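Local atomic coordinates of mevalonate kinase (Staphylococcus aureus, PDB entry 2X7I), a protein that probably transfers the gamma-phosphate of ATP to mevalonate, an early step of isoprenoid biosynthesis, as a member of the GHMP kinase family. Residues 53-59 with 87-93; 157-161 with 214-218; 188-192 with 271-275. All blocks are in the same frame, centred on the assembly; numbering follows the deposited sequence.

Contacts 1 and 2 belong to the same mixed sheet but lie on opposite sides of the chain's centre, with their own centres about 37 Å apart. Contact 1 pairs two parallel strands of that sheet; contact 2 lays helix 203-222 against the hairpin strand 157-160. Contact 3 joins two loops that flank strands of the other, antiparallel sheet, and its nearest atoms are about 11 Å from those of contact 1 and likewise from those of contact 2. It is probably the one closest to the active site: 271-275 forms part of a glycine-rich loop that borders that site in GHMP kinases, and the side chain of Arg272 is about 5 Å from a bound citrate, probably from the crystallisation liquor.

Contact 1 of 3, residues 53-59 with 87-93; sequences SIKSDVY and LAVTIQT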
loop_
_atom_site.group_PDB
_atom_site.type_symbol
_atom_site.label_atom_id
_atom_site.label_comp_id
_atom_site.label_asym_id
_atom_site.label_seq_id
_atom_site.Cartn_x
_atom_site.Cartn_y
_atom_site.Cartn_z
ATOM N N SER A 53 -25.307 -4.630 11.037
ATOM C CA SER A 53 -24.937 -4.174 9.703
ATOM C C SER A 53 -23.431 -4.108 9.536
ATOM O O SER A 53 -22.706 -3.867 10.500
ATOM C CB SER A 53 -25.546 -2.801 9.413
ATOM O OG SER A 53 -25.077 -1.820 10.322
ATOM N N ILE A 54 -22.980 -4.352 8.307
ATOM C CA ILE A 54 -21.617 -4.069 7.893
ATOM C C ILE A 54 -21.711 -3.140 6.688
ATOM O O ILE A 54 -22.314 -3.486 5.679
ATOM C CB ILE A 54 -20.816 -5.364 7.588
ATOM C CG1 ILE A 54 -19.365 -5.049 7.233
ATOM C CG2 ILE A 54 -21.448 -6.172 6.461
ATOM C CD1 ILE A 54 -18.463 -6.314 7.254
ATOM N N LYS A 55 -21.149 -1.938 6.820
ATOM C CA LYS A 55 -21.199 -0.934 5.767
ATOM C C LYS A 55 -19.795 -0.642 5.261
ATOM O O LYS A 55 -18.908 -0.361 6.046
ATOM C CB LYS A 55 -21.834 0.345 6.290
ATOM C CG LYS A 55 -22.119 1.388 5.202
ATOM C CD LYS A 55 -22.680 2.678 5.776
ATOM C CE LYS A 55 -23.168 3.600 4.666
ATOM N NZ LYS A 55 -23.883 4.799 5.190
ATOM N N SER A 56 -19.593 -0.737 3.948
ATOM C CA SER A 56 -18.304 -0.418 3.332
ATOM C C SER A 56 -18.444 0.828 2.497
ATOM O O SER A 56 -19.194 0.828 1.529
ATOM C CB SER A 56 -17.834 -1.552 2.437
ATOM O OG SER A 56 -17.275 -2.586 3.205
ATOM N N ASP A 57 -17.725 1.882 2.884
ATOM C CA ASP A 57 -17.741 3.158 2.174
ATOM C C ASP A 57 -16.481 3.241 1.332
ATOM O O ASP A 57 -15.369 3.077 1.850
ATOM C CB ASP A 57 -17.744 4.347 3.143
ATOM C CG ASP A 57 -18.915 4.335 4.119
ATOM O OD1 ASP A 57 -19.999 3.800 3.789
ATOM O OD2 ASP A 57 -18.741 4.893 5.226
ATOM N N VAL A 58 -16.641 3.491 0.040
ATOM C CA VAL A 58 -15.481 3.650 -0.836
ATOM C C VAL A 58 -15.467 5.068 -1.379
ATOM O O VAL A 58 -16.455 5.552 -1.952
ATOM C CB VAL A 58 -15.427 2.599 -1.969
ATOM C CG1 VAL A 58 -15.076 1.244 -1.388
ATOM C CG2 VAL A 58 -16.754 2.553 -2.753
ATOM N N TYR A 59 -14.332 5.730 -1.162
ATOM C CA TYR A 59 -14.188 7.142 -1.466
ATOM C C TYR A 59 -13.617 7.280 -2.859
ATOM O O TYR A 59 -12.834 6.437 -3.306
ATOM C CB TYR A 59 -13.334 7.842 -0.399
ATOM C CG TYR A 59 -14.132 8.077 0.861
ATOM C CD1 TYR A 59 -14.655 9.331 1.164
ATOM C CD2 TYR A 59 -14.414 7.028 1.728
ATOM C CE1 TYR A 59 -15.406 9.530 2.312
ATOM C CE2 TYR A 59 -15.166 7.225 2.879
ATOM C CZ TYR A 59 -15.654 8.467 3.164
ATOM O OH TYR A 59 -16.403 8.641 4.305
ATOM N N LEU A 87 -24.500 -5.262 16.295
ATOM C CA LEU A 87 -23.288 -4.514 15.958
ATOM C C LEU A 87 -23.438 -3.809 14.616
ATOM O O LEU A 87 -23.937 -4.391 13.657
ATOM C CB LEU A 87 -22.084 -5.458 15.824
ATOM C CG LEU A 87 -21.189 -5.815 17.008
ATOM C CD1 LEU A 87 -19.945 -6.530 16.483
ATOM C CD2 LEU A 87 -20.798 -4.589 17.835
ATOM N N ALA A 88 -22.977 -2.564 14.555
ATOM C CA ALA A 88 -22.861 -1.828 13.305
ATOM C C ALA A 88 -21.379 -1.647 13.031
ATOM O O ALA A 88 -20.679 -1.032 13.818
ATOM C CB ALA A 88 -23.562 -0.476 13.389
ATOM N N VAL A 89 -20.912 -2.227 11.928
ATOM C CA VAL A 89 -19.515 -2.145 11.522
ATOM C C VAL A 89 -19.413 -1.283 10.269
ATOM O O VAL A 89 -20.144 -1.490 9.300
ATOM C CB VAL A 89 -18.926 -3.528 11.243
ATOM C CG1 VAL A 89 -17.472 -3.404 10.803
ATOM C CG2 VAL A 89 -19.038 -4.408 12.484
ATOM N N THR A 90 -18.510 -0.310 10.315
ATOM C CA THR A 90 -18.293 0.636 9.224
ATOM C C THR A 90 -16.808 0.606 8.849
ATOM O O THR A 90 -15.939 0.649 9.718
ATOM C CB THR A 90 -18.717 2.067 9.626
ATOM O OG1 THR A 90 -20.098 2.075 10.028
ATOM C CG2 THR A 90 -18.544 3.031 8.459
ATOM N N ILE A 91 -16.536 0.475 7.554
ATOM C CA ILE A 91 -15.181 0.463 7.011
ATOM C C ILE A 91 -15.144 1.569 5.971
ATOM O O ILE A 91 -16.010 1.620 5.106
ATOM C CB ILE A 91 -14.838 -0.893 6.314
ATOM C CG1 ILE A 91 -15.072 -2.068 7.256
ATOM C CG2 ILE A 91 -13.374 -0.931 5.851
ATOM C CD1 ILE A 91 -15.925 -3.171 6.648
ATOM N N GLN A 92 -14.176 2.472 6.079
ATOM C CA GLN A 92 -13.976 3.507 5.068
ATOM C C GLN A 92 -12.612 3.293 4.435
ATOM O O GLN A 92 -11.640 3.111 5.146
ATOM C CB GLN A 92 -14.018 4.909 5.687
ATOM C CG GLN A 92 -15.286 5.265 6.443
ATOM C CD GLN A 92 -15.158 6.588 7.177
ATOM O OE1 GLN A 92 -15.212 7.655 6.569
ATOM N NE2 GLN A 92 -14.970 6.523 8.487
ATOM N N THR A 93 -12.538 3.302 3.107
ATOM C CA THR A 93 -11.249 3.170 2.435
ATOM C C THR A 93 -10.978 4.188 1.331
ATOM O O THR A 93 -11.837 4.511 0.508
ATOM C CB THR A 93 -11.005 1.756 1.856
ATOM O OG1 THR A 93 -9.794 1.778 1.090
ATOM C CG2 THR A 93 -12.152 1.290 0.963
HETATM O O HOH W 1 -23.022 -0.627 9.696
#
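The phenol ring of Tyr59 has the carbonyl O of Thr93 at its edge, close to the ring plane, while the amide of Gln92 approaches obliquely, with the two planes 42° apart. Tyr59 CG is anti to the carbonyl carbon (chi1 -77°), which turns the ring back toward Gln92. Tyr59 OH gives a weak hydrogen bond to Gln92 OE1 (2.7 Å), and the ring, from just beyond its own strand, lies against the Gln92 side chain, CE2 3.8 Å from Gln92 CB. The two strands are the parallel pair of a beta-alpha-beta crossover in the mixed sheet, connected through helix 70-80. Seven backbone hydrogen bonds join them, from Ser53 N with Leu87 O to Tyr59 N with Thr93 O (3.2 Å).

Branched aliphatic residues suit the face that meets helix 70-80. There Ile91 CD1 lies 4.0 Å from Ile54 CG1, and Ile91 also touches Leu70 while Ile54 rests on Val74. On the other face Asp57 and Gln92 run side by side in the same direction, their carboxylate and amide planes 74° apart. Glutamine suits this place because its chain, extended beyond CG, passes Asp57 OD2 while OE1 reaches the phenol OH. Near the beginning of the pair Val89 O receives Lys55 N at 2.7 Å, and a water that also contacts Ser53 OG donates to the same Val89 O at 3.0 Å.

Contact 2 of 3, residues 157-161 with 214-218; sequences VWFQK and VLRAS
Trp158 directs its indole at Ser218 because CG stands opposite the backbone N (chi1 165°), carrying the ring out from the strand toward the helix. Gln160, two residues on and on the same side of the strand, starts the same way but bends at chi2 (81°), which turns its amide back to the N-H edge of the indole. There it slides past Val214 in the opposite sense, OE1 3.4 Å from Val214 CG1, and crosses Leu215 at about a right angle. The indole presents a face to the helix: Ser218 CB sits over the five-membered ring, 3.6 Å from its centroid and 13° off the normal, a CH-pi contact. A small residue suits this spot, since the helix backbone can come close to the flat ring. Val214 CG1 meets the ring at its edge, 3.8 Å from Trp158 CD1, and Leu215 CD1 reaches Trp158 CZ2 obliquely at 3.9 Å.

These side chains fasten helix 203-222 against the mixed sheet, on the strand that forms a beta hairpin with 163-166. Ile30 of the adjacent strand continues the same apolar surface, touching Trp158, Val214 and Ser218, while His163 meets the indole edge-to-face.

The polar groups have partners. Trp158 NE1 donates to Gln160 OE1 (3.0 Å) along an oxygen lone pair, close to the planes of both ring and amide. Ser218 OG turns back to Leu215 O (2.6 Å), so the hydroxyl is spent on its own helix although it lies against the ring. Gln160 NE2 donates to Gly211 O, an earlier turn of that helix. With an acceptor used by the indole and a donor used by a helix carbonyl, the glutamine amide has its rotation fixed and ties strand to helix.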
loop_
_atom_site.group_PDB
_atom_site.type_symbol
_atom_site.label_atom_id
_atom_site.label_comp_id
_atom_site.label_asym_id
_atom_site.label_seq_id
_atom_site.Cartn_x
_atom_site.Cartn_y
_atom_site.Cartn_z
ATOM N N VAL A 157 10.761 -1.467 5.515
ATOM C CA VAL A 157 11.254 -2.832 5.654
ATOM C C VAL A 157 12.037 -3.190 4.391
ATOM O O VAL A 157 11.562 -2.976 3.282
ATOM C CB VAL A 157 10.101 -3.836 5.825
ATOM C CG1 VAL A 157 10.630 -5.276 5.774
ATOM C CG2 VAL A 157 9.343 -3.569 7.125
ATOM N N TRP A 158 13.233 -3.732 4.583
ATOM C CA TRP A 158 14.169 -4.008 3.511
ATOM C C TRP A 158 14.428 -5.509 3.486
ATOM O O TRP A 158 14.862 -6.065 4.499
ATOM C CB TRP A 158 15.469 -3.226 3.768
ATOM C CG TRP A 158 16.662 -3.671 2.963
ATOM C CD1 TRP A 158 16.680 -4.004 1.639
ATOM C CD2 TRP A 158 18.012 -3.812 3.432
ATOM N NE1 TRP A 158 17.958 -4.361 1.258
ATOM C CE2 TRP A 158 18.790 -4.255 2.340
ATOM C CE3 TRP A 158 18.635 -3.621 4.672
ATOM C CZ2 TRP A 158 20.171 -4.494 2.447
ATOM C CZ3 TRP A 158 20.006 -3.867 4.782
ATOM C CH2 TRP A 158 20.759 -4.295 3.672
ATOM N N PHE A 159 14.133 -6.156 2.350
ATOM C CA PHE A 159 14.482 -7.567 2.104
ATOM C C PHE A 159 15.690 -7.638 1.173
ATOM O O PHE A 159 15.737 -6.917 0.182
ATOM C CB PHE A 159 13.322 -8.302 1.406
ATOM C CG PHE A 159 12.155 -8.699 2.312
ATOM C CD1 PHE A 159 12.016 -8.205 3.610
ATOM C CD2 PHE A 159 11.176 -9.558 1.822
ATOM C CE1 PHE A 159 10.927 -8.581 4.399
ATOM C CE2 PHE A 159 10.088 -9.929 2.597
ATOM C CZ PHE A 159 9.959 -9.442 3.893
ATOM N N GLN A 160 16.644 -8.527 1.464
ATOM C CA GLN A 160 17.786 -8.781 0.568
ATOM C C GLN A 160 18.382 -10.162 0.812
ATOM O O GLN A 160 18.721 -10.485 1.954
ATOM C CB GLN A 160 18.904 -7.767 0.814
ATOM C CG GLN A 160 19.921 -7.663 -0.318
ATOM C CD GLN A 160 19.436 -6.778 -1.456
ATOM O OE1 GLN A 160 18.855 -5.718 -1.225
ATOM N NE2 GLN A 160 19.669 -7.213 -2.689
ATOM N N LYS A 161 18.573 -10.950 -0.250
ATOM C CA LYS A 161 19.272 -12.240 -0.145
ATOM C C LYS A 161 18.617 -13.104 0.938
ATOM O O LYS A 161 17.451 -13.426 0.812
ATOM C CB LYS A 161 20.777 -12.036 0.116
ATOM C CG LYS A 161 21.601 -11.614 -1.101
ATOM C CD LYS A 161 23.100 -11.633 -0.766
ATOM C CE LYS A 161 23.985 -11.776 -2.004
ATOM N NZ LYS A 161 25.357 -12.270 -1.662
ATOM N N VAL A 214 17.807 -2.623 -5.288
ATOM C CA VAL A 214 17.261 -2.626 -3.927
ATOM C C VAL A 214 18.386 -2.474 -2.889
ATOM O O VAL A 214 18.185 -1.860 -1.840
ATOM C CB VAL A 214 16.442 -3.920 -3.627
ATOM C CG1 VAL A 214 16.088 -4.014 -2.147
ATOM C CG2 VAL A 214 15.185 -3.975 -4.481
ATOM N N LEU A 215 19.562 -3.027 -3.184
ATOM C CA LEU A 215 20.708 -2.931 -2.283
ATOM C C LEU A 215 21.209 -1.487 -2.199
ATOM O O LEU A 215 21.474 -0.978 -1.111
ATOM C CB LEU A 215 21.838 -3.866 -2.730
ATOM C CG LEU A 215 23.102 -3.897 -1.865
ATOM C CD1 LEU A 215 22.758 -4.092 -0.386
ATOM C CD2 LEU A 215 24.077 -4.973 -2.356
ATOM N N ARG A 216 21.323 -0.825 -3.345
ATOM C CA ARG A 216 21.687 0.589 -3.358
ATOM C C ARG A 216 20.604 1.472 -2.726
ATOM O O ARG A 216 20.916 2.477 -2.102
ATOM C CB ARG A 216 21.949 1.060 -4.779
ATOM C CG ARG A 216 23.136 0.391 -5.457
ATOM C CD ARG A 216 23.127 0.683 -6.962
ATOM N NE ARG A 216 22.943 2.114 -7.259
ATOM C CZ ARG A 216 22.795 2.610 -8.489
ATOM N NH1 ARG A 216 22.815 1.806 -9.551
ATOM N NH2 ARG A 216 22.636 3.920 -8.661
ATOM N N ALA A 217 19.341 1.102 -2.909
ATOM C CA ALA A 217 18.209 1.848 -2.336
ATOM C C ALA A 217 18.189 1.840 -0.808
ATOM O O ALA A 217 17.763 2.804 -0.191
ATOM C CB ALA A 217 16.902 1.293 -2.869
ATOM N N SER A 218 18.634 0.747 -0.206
ATOM C CA SER A 218 18.674 0.631 1.242
ATOM C C SER A 218 19.628 1.650 1.840
ATOM O O SER A 218 19.271 2.338 2.782
ATOM C CB SER A 218 19.063 -0.790 1.674
ATOM O OG SER A 218 20.338 -1.166 1.181
#

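Contact 3 of 3, residues 188-192 with 271-275; sequences RQAVH and GRGGS. Unlike the reference sequence in segment 188-192: His192 (reference Glu).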
loop_
_atom_site.group_PDB
_atom_site.type_symbol
_atom_site.label_atom_id
_atom_site.label_comp_id
_atom_site.label_asym_id
_atom_site.label_seq_id
_atom_site.Cartn_x
_atom_site.Cartn_y
_atom_site.Cartn_z
ATOM N N ARG A 188 -11.593 -5.598 -13.860
ATOM C CA ARG A 188 -10.232 -5.987 -13.477
ATOM C C ARG A 188 -9.231 -4.890 -13.803
ATOM O O ARG A 188 -9.364 -4.168 -14.793
ATOM C CB ARG A 188 -9.820 -7.312 -14.133
ATOM C CG ARG A 188 -10.798 -8.468 -13.886
ATOM C CD ARG A 188 -11.451 -8.404 -12.496
ATOM N NE ARG A 188 -12.153 -9.639 -12.143
ATOM C CZ ARG A 188 -11.674 -10.599 -11.348
ATOM N NH1 ARG A 188 -10.465 -10.503 -10.790
ATOM N NH2 ARG A 188 -12.420 -11.676 -11.111
ATOM N N GLN A 189 -8.221 -4.788 -12.946
ATOM C CA GLN A 189 -7.293 -3.665 -12.944
ATOM C C GLN A 189 -6.338 -3.706 -14.130
ATOM O O GLN A 189 -5.942 -4.781 -14.585
ATOM C CB GLN A 189 -6.494 -3.660 -11.637
ATOM C CG GLN A 189 -7.339 -3.482 -10.375
ATOM C CD GLN A 189 -8.133 -2.188 -10.368
ATOM O OE1 GLN A 189 -7.650 -1.146 -10.811
ATOM N NE2 GLN A 189 -9.358 -2.250 -9.864
ATOM N N ALA A 190 -5.964 -2.528 -14.623
ATOM C CA ALA A 190 -5.017 -2.419 -15.728
ATOM C C ALA A 190 -3.593 -2.640 -15.228
ATOM O O ALA A 190 -2.793 -1.707 -15.165
ATOM C CB ALA A 190 -5.142 -1.062 -16.408
ATOM N N VAL A 191 -3.297 -3.889 -14.871
ATOM C CA VAL A 191 -1.955 -4.307 -14.473
ATOM C C VAL A 191 -1.392 -5.242 -15.537
ATOM O O VAL A 191 -2.121 -5.699 -16.418
ATOM C CB VAL A 191 -1.943 -5.015 -13.098
ATOM C CG1 VAL A 191 -2.305 -4.037 -11.998
ATOM C CG2 VAL A 191 -2.876 -6.215 -13.092
ATOM N N HIS A 192 -0.093 -5.523 -15.442
ATOM C CA HIS A 192 0.624 -6.278 -16.468
ATOM C C HIS A 192 1.281 -7.514 -15.868
ATOM O O HIS A 192 0.857 -8.637 -16.133
ATOM C CB HIS A 192 1.677 -5.384 -17.131
ATOM C CG HIS A 192 1.207 -3.979 -17.372
ATOM N ND1 HIS A 192 1.649 -2.907 -16.626
ATOM C CD2 HIS A 192 0.319 -3.476 -18.263
ATOM C CE1 HIS A 192 1.062 -1.803 -17.054
ATOM N NE2 HIS A 192 0.249 -2.121 -18.046
ATOM N N GLY A 271 7.508 -3.988 -12.620
ATOM C CA GLY A 271 6.817 -3.836 -13.912
ATOM C C GLY A 271 5.353 -4.258 -13.959
ATOM O O GLY A 271 4.719 -4.140 -15.001
ATOM N N ARG A 272 4.807 -4.753 -12.846
ATOM C CA ARG A 272 3.367 -5.051 -12.764
ATOM C C ARG A 272 2.530 -3.771 -12.930
ATOM O O ARG A 272 1.515 -3.774 -13.619
ATOM C CB ARG A 272 3.019 -5.767 -11.450
ATOM C CG ARG A 272 1.529 -6.103 -11.285
ATOM C CD ARG A 272 1.285 -6.948 -10.057
ATOM N NE ARG A 272 -0.138 -7.238 -9.848
ATOM C CZ ARG A 272 -1.014 -6.416 -9.272
ATOM N NH1 ARG A 272 -0.656 -5.220 -8.825
ATOM N NH2 ARG A 272 -2.272 -6.798 -9.139
ATOM N N GLY A 273 2.955 -2.693 -12.279
ATOM C CA GLY A 273 2.359 -1.379 -12.488
ATOM C C GLY A 273 1.082 -1.138 -11.713
ATOM O O GLY A 273 0.181 -0.431 -12.195
ATOM N N GLY A 274 1.002 -1.716 -10.510
ATOM C CA GLY A 274 -0.073 -1.406 -9.579
ATOM C C GLY A 274 -0.169 0.093 -9.355
ATOM O O GLY A 274 -1.256 0.677 -9.392
ATOM N N SER A 275 0.981 0.716 -9.125
ATOM C CA SER A 275 1.080 2.170 -9.094
ATOM C C SER A 275 2.157 2.631 -10.064
ATOM O O SER A 275 3.069 1.864 -10.419
ATOM C CB SER A 275 1.423 2.660 -7.684
ATOM O OG SER A 275 0.415 2.289 -6.758
#
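The carbonyl O of Arg272 is approached twice by His192: the backbone N donates to it at 3.0 Å, in the carbonyl plane and on a lone pair, and ring atom ND1 lies 3.1 Å from the same oxygen. The bond from N is somewhat bent, 152° at the hydrogen. The imidazole has Gly271 O near its plane, 3.7 Å from ND1. Next to it Val191 packs against Arg272: CG1 sits 3.7 Å above the guanidinium plane, toward its rim. A branched apolar residue suits that flat face, which it covers. CG of Arg272 lies anti to the backbone N and the chain is extended as far as NE; a turn about the last bond (chi4 -82°) then sets one guanidinium face to Val191, and NH2 is hydrogen-bonded to Ser98 O.

The sequence GRGGS lies in the C-terminal glycine-rich loop of GHMP kinases, which in relatives borders the active site. A citrate, probably from the crystallisation liquor, lies about 5 Å from the Arg272 side chain and may mark a pocket that accepts anions. Glycine fits the local path: at Gly271 a CB would jam against the preceding carbonyl O, at Gly273 phi is positive (82°) and a CB would point at His192 ND1, and at Gly274 a CB would be crowded by Arg272 NH1. Arg99 bridges the two segments, with NE bonded to Gly274 O and NH1 to Gln189 OE1. Ala190 is the centre of an inverse gamma turn, closed by a weak bond from Val191 N to Gln189 O. His192, a glutamate in the reference sequence, stacks its ring on that of His247.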